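PDB 3E05: precorrin-6Y C5,15-methyltransferase (Decarboxylating), which probably methylates precorrin-6Y at two ring positions using S-adenosylmethionine during cobalamin biosynthesis, the C-terminal methyltransferase domain being the part present here. Local coordinates for residues D[9-14]-D[54-59]; D[47-52]-D[78-83]. All coordinates share one frame; numbering follows the deposited sequence. Where two conformers were deposited one is given.

Contact 1. Residues D[9-14]-D[54-59]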
ATOM      1  N   ILE D   9      -0.284  -9.479 -23.084  1.00 31.81           N
ATOM      2  CA  ILE D   9      -0.409  -8.416 -22.085  1.00 30.72           C
ATOM      3  C   ILE D   9       0.930  -8.282 -21.352  1.00 32.20           C
ATOM      4  O   ILE D   9       1.751  -9.214 -21.325  1.00 33.86           O
ATOM      5  CB  ILE D   9      -1.596  -8.621 -21.081  1.00 31.11           C
ATOM      6  CG1 ILE D   9      -1.356  -9.814 -20.143  1.00 32.99           C
ATOM      7  CG2 ILE D   9      -2.973  -8.698 -21.812  1.00 32.90           C
ATOM      8  CD1 ILE D   9      -2.339  -9.920 -18.992  1.00 30.67           C
ATOM      9  N   GLY D  10       1.162  -7.108 -20.772  1.00 35.67           N
ATOM     10  CA  GLY D  10       2.411  -6.833 -20.093  1.00 33.76           C
ATOM     11  C   GLY D  10       3.479  -6.192 -20.944  1.00 35.29           C
ATOM     12  O   GLY D  10       4.674  -6.380 -20.676  1.00 35.87           O
ATOM     13  N   ILE D  11       3.055  -5.442 -21.967  1.00 34.44           N
ATOM     14  CA  ILE D  11       3.968  -4.620 -22.766  1.00 34.73           C
ATOM     15  C   ILE D  11       4.557  -3.550 -21.847  1.00 35.04           C
ATOM     16  O   ILE D  11       3.826  -2.909 -21.093  1.00 33.98           O
ATOM     17  CB  ILE D  11       3.254  -3.968 -23.986  1.00 33.81           C
ATOM     18  CG1 ILE D  11       2.622  -5.034 -24.895  1.00 32.10           C
ATOM     19  CG2 ILE D  11       4.240  -3.127 -24.806  1.00 34.12           C
ATOM     20  CD1 ILE D  11       1.503  -4.515 -25.796  1.00 32.47           C
ATOM     21  N   ASP D  12       5.879  -3.386 -21.879  1.00 36.29           N
ATOM     22  CA  ASP D  12       6.567  -2.404 -21.042  0.50 37.39           C
ATOM     23  C   ASP D  12       6.053  -0.997 -21.319  1.00 36.07           C
ATOM     24  O   ASP D  12       5.842  -0.634 -22.483  1.00 34.92           O
ATOM     25  CB  ASP D  12       8.080  -2.459 -21.271  0.50 39.27           C
ATOM     26  CG  ASP D  12       8.850  -1.679 -20.227  0.50 39.96           C
ATOM     27  OD1 ASP D  12       9.018  -2.197 -19.104  0.50 48.44           O
ATOM     28  OD2 ASP D  12       9.286  -0.548 -20.526  0.50 47.90           O
ATOM     29  N   ASP D  13       5.851  -0.219 -20.252  1.00 30.63           N
ATOM     30  CA  ASP D  13       5.321   1.129 -20.353  1.00 33.96           C
ATOM     31  C   ASP D  13       6.120   1.993 -21.334  1.00 36.00           C
ATOM     32  O   ASP D  13       5.536   2.742 -22.135  1.00 34.50           O
ATOM     33  CB  ASP D  13       5.313   1.811 -18.981  1.00 33.15           C
ATOM     34  CG  ASP D  13       4.249   1.260 -18.033  1.00 35.04           C
ATOM     35  OD1 ASP D  13       3.305   0.583 -18.476  1.00 37.73           O
ATOM     36  OD2 ASP D  13       4.367   1.538 -16.822  1.00 41.17           O
ATOM     37  N   ASP D  14       7.444   1.832 -21.301  1.00 38.20           N
ATOM     38  CA  ASP D  14       8.351   2.654 -22.101  0.50 41.00           C
ATOM     39  C   ASP D  14       8.368   2.307 -23.599  1.00 42.90           C
ATOM     40  O   ASP D  14       9.063   2.952 -24.385  1.00 43.31           O
ATOM     41  CB  ASP D  14       9.749   2.632 -21.476  0.50 37.04           C
ATOM     42  CG  ASP D  14       9.771   3.253 -20.077  0.50 42.70           C
ATOM     43  OD1 ASP D  14       8.874   4.069 -19.757  0.50 40.06           O
ATOM     44  OD2 ASP D  14      10.680   2.926 -19.290  0.50 43.19           O
ATOM     45  N   VAL D  54      -4.542   0.503 -22.956  1.00 22.14           N
ATOM     46  CA  VAL D  54      -5.645  -0.378 -22.560  1.00 28.50           C
ATOM     47  C   VAL D  54      -6.285  -0.978 -23.804  1.00 28.66           C
ATOM     48  O   VAL D  54      -6.435  -2.193 -23.894  1.00 27.33           O
ATOM     49  CB  VAL D  54      -6.705   0.355 -21.704  1.00 25.93           C
ATOM     50  CG1 VAL D  54      -7.858  -0.590 -21.296  1.00 30.34           C
ATOM     51  CG2 VAL D  54      -6.032   0.984 -20.452  1.00 26.65           C
ATOM     52  N   SER D  55      -6.628  -0.120 -24.762  1.00 32.23           N
ATOM     53  CA  SER D  55      -7.190  -0.545 -26.059  1.00 29.04           C
ATOM     54  C   SER D  55      -6.309  -1.565 -26.758  1.00 27.56           C
ATOM     55  O   SER D  55      -6.812  -2.551 -27.294  1.00 33.37           O
ATOM     56  CB  SER D  55      -7.350   0.663 -26.979  1.00 31.04           C
ATOM     57  OG  SER D  55      -8.577   1.300 -26.733  1.00 30.90           O
ATOM     58  N   ILE D  56      -5.000  -1.336 -26.718  1.00 25.72           N
ATOM     59  CA  ILE D  56      -4.047  -2.180 -27.443  1.00 30.99           C
ATOM     60  C   ILE D  56      -3.933  -3.581 -26.836  1.00 33.76           C
ATOM     61  O   ILE D  56      -4.020  -4.581 -27.548  1.00 29.91           O
ATOM     62  CB  ILE D  56      -2.680  -1.485 -27.586  1.00 32.74           C
ATOM     63  CG1 ILE D  56      -2.772  -0.383 -28.648  1.00 34.45           C
ATOM     64  CG2 ILE D  56      -1.572  -2.467 -27.929  1.00 34.16           C
ATOM     65  CD1 ILE D  56      -1.585   0.546 -28.648  1.00 32.48           C
ATOM     66  N   GLU D  57      -3.763  -3.667 -25.520  1.00 31.65           N
ATOM     67  CA  GLU D  57      -3.754  -4.987 -24.867  1.00 29.14           C
ATOM     68  C   GLU D  57      -5.126  -5.701 -24.865  1.00 27.03           C
ATOM     69  O   GLU D  57      -5.195  -6.922 -25.021  1.00 27.06           O
ATOM     70  CB  GLU D  57      -3.095  -4.910 -23.474  1.00 27.78           C
ATOM     71  CG  GLU D  57      -1.585  -4.670 -23.562  1.00 29.05           C
ATOM     72  CD  GLU D  57      -0.882  -4.746 -22.236  1.00 29.41           C
ATOM     73  OE1 GLU D  57      -1.539  -5.055 -21.221  1.00 31.12           O
ATOM     74  OE2 GLU D  57       0.333  -4.480 -22.197  1.00 32.63           O
ATOM     75  N   ALA D  58      -6.211  -4.931 -24.751  1.00 26.26           N
ATOM     76  CA  ALA D  58      -7.573  -5.456 -24.940  1.00 30.85           C
ATOM     77  C   ALA D  58      -7.750  -6.117 -26.312  1.00 32.55           C
ATOM     78  O   ALA D  58      -8.410  -7.157 -26.427  1.00 32.45           O
ATOM     79  CB  ALA D  58      -8.580  -4.360 -24.804  1.00 30.20           C
ATOM     80  N   SER D  59      -7.167  -5.489 -27.334  1.00 34.35           N
ATOM     81  CA  SER D  59      -7.241  -5.977 -28.708  1.00 31.20           C
ATOM     82  C   SER D  59      -6.486  -7.290 -28.882  1.00 34.93           C
ATOM     83  O   SER D  59      -6.879  -8.133 -29.693  1.00 37.41           O
ATOM     84  CB  SER D  59      -6.760  -4.905 -29.689  1.00 30.63           C
ATOM     85  OG  SER D  59      -5.353  -4.914 -29.827  1.00 31.87           O
TER
HETATM   86  O   HOH W   1      -0.495  -5.266 -18.618  1.00 21.79           O
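The carboxylate of E57 reaches out from helix 53-61 and takes the backbone N-H groups of G10 and I11. It thereby fastens the loop ahead of helix 26-35 to the first helix after the opening strand of this Rossmann-like methyltransferase domain. The tight side is at OE2. The bond from I11 N to E57 OE2, 2.9 Å, meets the oxygen on its syn side but 31° out of the carboxylate plane, and G10 N adds a weak bond to the same oxygen at 3.1 Å. R29 of helix 26-35 completes the grip with a salt bridge to OE2, which would favour an ionised glutamate in this buried setting. With CG anti to its own carbonyl carbon and the chain extended beyond it (chi2 -173°), E57 spans the gap to the loop. I11 slides past it in the reverse direction, with I11 CD1 3.8 Å from E57 CG. G10 sits at positive phi (92°), where a side chain would press on the carbonyl oxygen before it. Packing slackens toward I56, whose CG2 comes no closer than 4.3 Å to I11 CD1. I9 crosses E57 at about a right angle and also packs on I9 of the second subunit. The water-facing side of the carboxylate is at OE1: its bond from G10 N is long and weak, and a water donates to E57 OE1 at 2.8 Å.

Contact 2. Residues D[47-52]-D[78-83]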
ATOM      1  N   ILE D  47     -12.941   5.282 -23.617  1.00 27.34           N
ATOM      2  CA  ILE D  47     -13.160   6.726 -23.544  1.00 30.37           C
ATOM      3  C   ILE D  47     -12.031   7.470 -22.829  1.00 32.91           C
ATOM      4  O   ILE D  47     -11.755   7.214 -21.646  1.00 33.98           O
ATOM      5  CB  ILE D  47     -14.512   7.043 -22.894  1.00 31.77           C
ATOM      6  CG1 ILE D  47     -15.640   6.397 -23.712  1.00 35.62           C
ATOM      7  CG2 ILE D  47     -14.717   8.572 -22.769  1.00 33.52           C
ATOM      8  CD1 ILE D  47     -16.966   6.349 -23.006  1.00 37.34           C
ATOM      9  N   GLY D  48     -11.385   8.383 -23.555  1.00 31.77           N
ATOM     10  CA  GLY D  48     -10.211   9.097 -23.061  1.00 29.27           C
ATOM     11  C   GLY D  48      -9.022   8.165 -23.138  1.00 30.41           C
ATOM     12  O   GLY D  48      -8.378   7.876 -22.122  1.00 34.21           O
ATOM     13  N   ALA D  49      -8.718   7.708 -24.350  1.00 30.73           N
ATOM     14  CA  ALA D  49      -7.757   6.609 -24.557  1.00 30.25           C
ATOM     15  C   ALA D  49      -6.312   6.912 -24.166  1.00 31.18           C
ATOM     16  O   ALA D  49      -5.570   5.998 -23.784  1.00 31.20           O
ATOM     17  CB  ALA D  49      -7.843   6.074 -25.974  1.00 30.64           C
ATOM     18  N   GLY D  50      -5.921   8.183 -24.235  1.00 34.95           N
ATOM     19  CA  GLY D  50      -4.579   8.606 -23.825  1.00 30.99           C
ATOM     20  C   GLY D  50      -3.554   8.127 -24.824  1.00 35.79           C
ATOM     21  O   GLY D  50      -3.438   8.686 -25.902  1.00 35.55           O
ATOM     22  N   SER D  51      -2.822   7.080 -24.454  1.00 35.28           N
ATOM     23  CA  SER D  51      -1.867   6.436 -25.356  1.00 35.54           C
ATOM     24  C   SER D  51      -2.421   5.142 -25.951  1.00 34.67           C
ATOM     25  O   SER D  51      -1.750   4.459 -26.739  1.00 34.41           O
ATOM     26  CB  SER D  51      -0.563   6.177 -24.619  1.00 36.82           C
ATOM     27  OG  SER D  51       0.027   7.427 -24.298  1.00 42.43           O
ATOM     28  N   ALA D  52      -3.654   4.833 -25.560  1.00 33.11           N
ATOM     29  CA  ALA D  52      -4.398   3.653 -26.003  1.00 34.61           C
ATOM     30  C   ALA D  52      -3.810   2.320 -25.559  1.00 28.54           C
ATOM     31  O   ALA D  52      -4.125   1.291 -26.147  1.00 30.85           O
ATOM     32  CB  ALA D  52      -4.684   3.682 -27.550  1.00 32.34           C
ATOM     33  N   GLY D  78      -1.743  11.650 -31.896  1.00 42.32           N
ATOM     34  CA  GLY D  78      -0.510  11.242 -32.559  1.00 40.59           C
ATOM     35  C   GLY D  78       0.168  10.068 -31.880  1.00 40.47           C
ATOM     36  O   GLY D  78       0.681   9.161 -32.564  1.00 40.81           O
ATOM     37  N   PHE D  79       0.161  10.077 -30.541  1.00 41.09           N
ATOM     38  CA  PHE D  79       0.643   8.942 -29.734  1.00 38.55           C
ATOM     39  C   PHE D  79      -0.128   7.683 -30.116  1.00 34.45           C
ATOM     40  O   PHE D  79       0.474   6.645 -30.400  1.00 35.52           O
ATOM     41  CB  PHE D  79       0.434   9.182 -28.227  1.00 42.01           C
ATOM     42  CG  PHE D  79       1.251  10.296 -27.643  1.00 43.78           C
ATOM     43  CD1 PHE D  79       2.520  10.601 -28.125  1.00 45.93           C
ATOM     44  CD2 PHE D  79       0.757  11.020 -26.558  1.00 42.62           C
ATOM     45  CE1 PHE D  79       3.272  11.643 -27.550  1.00 46.28           C
ATOM     46  CE2 PHE D  79       1.495  12.053 -25.980  1.00 43.28           C
ATOM     47  CZ  PHE D  79       2.756  12.361 -26.473  1.00 43.57           C
ATOM     48  N   ILE D  80      -1.458   7.793 -30.140  1.00 34.62           N
ATOM     49  CA  ILE D  80      -2.336   6.657 -30.447  1.00 35.11           C
ATOM     50  C   ILE D  80      -2.047   6.081 -31.834  1.00 40.84           C
ATOM     51  O   ILE D  80      -1.658   4.914 -31.942  1.00 38.75           O
ATOM     52  CB  ILE D  80      -3.843   6.989 -30.255  1.00 35.02           C
ATOM     53  CG1 ILE D  80      -4.112   7.354 -28.788  1.00 36.79           C
ATOM     54  CG2 ILE D  80      -4.696   5.790 -30.645  1.00 32.89           C
ATOM     55  CD1 ILE D  80      -5.507   7.883 -28.508  1.00 30.28           C
ATOM     56  N   ARG D  81      -2.180   6.922 -32.866  1.00 39.98           N
ATOM     57  CA  ARG D  81      -1.797   6.589 -34.239  1.00 43.26           C
ATOM     58  C   ARG D  81      -0.476   5.822 -34.310  1.00 38.44           C
ATOM     59  O   ARG D  81      -0.419   4.750 -34.922  1.00 41.05           O
ATOM     60  CB  ARG D  81      -1.702   7.874 -35.070  1.00 46.28           C
ATOM     61  CG  ARG D  81      -1.985   7.703 -36.554  1.00 55.16           C
ATOM     62  CD  ARG D  81      -2.071   9.054 -37.268  1.00 55.08           C
ATOM     63  NE  ARG D  81      -3.154   9.899 -36.751  1.00 57.60           N
ATOM     64  CZ  ARG D  81      -2.971  11.016 -36.048  1.00 61.52           C
ATOM     65  NH1 ARG D  81      -1.743  11.443 -35.768  1.00 62.34           N
ATOM     66  NH2 ARG D  81      -4.021  11.711 -35.622  1.00 56.88           N
ATOM     67  N   ASP D  82       0.566   6.350 -33.662  1.00 41.26           N
ATOM     68  CA  ASP D  82       1.884   5.708 -33.634  1.00 42.61           C
ATOM     69  C   ASP D  82       1.841   4.354 -32.929  1.00 42.49           C
ATOM     70  O   ASP D  82       2.409   3.372 -33.412  1.00 37.99           O
ATOM     71  CB  ASP D  82       2.927   6.602 -32.947  1.00 44.63           C
ATOM     72  CG  ASP D  82       3.361   7.783 -33.802  1.00 59.08           C
ATOM     73  OD1 ASP D  82       2.782   8.004 -34.893  1.00 62.63           O
ATOM     74  OD2 ASP D  82       4.290   8.501 -33.366  1.00 63.00           O
ATOM     75  N   ASN D  83       1.157   4.301 -31.787  1.00 41.00           N
ATOM     76  CA  ASN D  83       1.073   3.060 -31.016  1.00 39.70           C
ATOM     77  C   ASN D  83       0.278   1.940 -31.709  1.00 39.01           C
ATOM     78  O   ASN D  83       0.708   0.786 -31.725  1.00 40.98           O
ATOM     79  CB  ASN D  83       0.535   3.345 -29.606  1.00 36.45           C
ATOM     80  CG  ASN D  83       1.506   4.161 -28.755  1.00 39.91           C
ATOM     81  OD1 ASN D  83       2.732   4.034 -28.872  1.00 36.68           O
ATOM     82  ND2 ASN D  83       0.953   5.001 -27.879  1.00 33.08           N
TER
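N83 ND2 donates to the carbonyl oxygen of S51 over 3.0 Å, with an N-H...O angle of 145°. The donor lies in the plane of the S51 carbonyl, on a lone pair, whereas S51 O is tilted from the plane of the N83 amide. With CG anti to its own carbonyl carbon (chi1 -68°), the asparagine carries its amide alongside the loop. The other end of that amide is used as well, since OD1 accepts from A17 N, so both ends of the group are held and its rotation is fixed. Replacing this side chain by alanine removes the amide, and S51 O and A17 N would then probably lose these partners, with a gap opened between helix 74-86 and the loop. That loop follows strand 43-47 and carries the sequence G48-A49-G50-S51-A52, consistent with the glycine-rich first motif that shapes the S-adenosylmethionine site in Rossmann-like methyltransferases. A49 to A52 form a type II' beta turn, closed by A52 N to A49 O at 2.9 Å. The turn puts G50 at positive phi, a value that suits glycine, and G50 N bonds to E71 on strand 66-71. I80 supplies the apolar part from the helix and spreads three carbons over the turn. Its CG1 lies close to G50 O at 3.2 Å, its CD1 meets A49 CB at 3.9 Å, and its CG2, anti to the backbone N, lies 3.7 Å from A52 CB. S51 OG is hydrogen-bonded to T18 OG1 and A17 O, and it reaches F79 CD2 obliquely at 4.3 Å.

How the contacts relate
The segments alternate along the chain: 9-14, 47-52, 54-59, then 78-83. The centres of the two contacts lie 11 Å apart, and the contacts touch directly, I56 CD1 resting 3.6 Å from N83 CB. Contact 2 uses the turn that leads out of strand 43-47, and contact 1 uses helix 53-61, which begins directly after it. Strands 43-47, 66-71 and 92-96 are parallel neighbours in the mixed sheet, so helices 53-61 and 74-86 are successive beta-alpha-beta connections. Residues before helix 26-35 bond to both, G10 and I11 within contact 1 and A17 and T18 to polar side chains of contact 2, beside the probable cofactor loop.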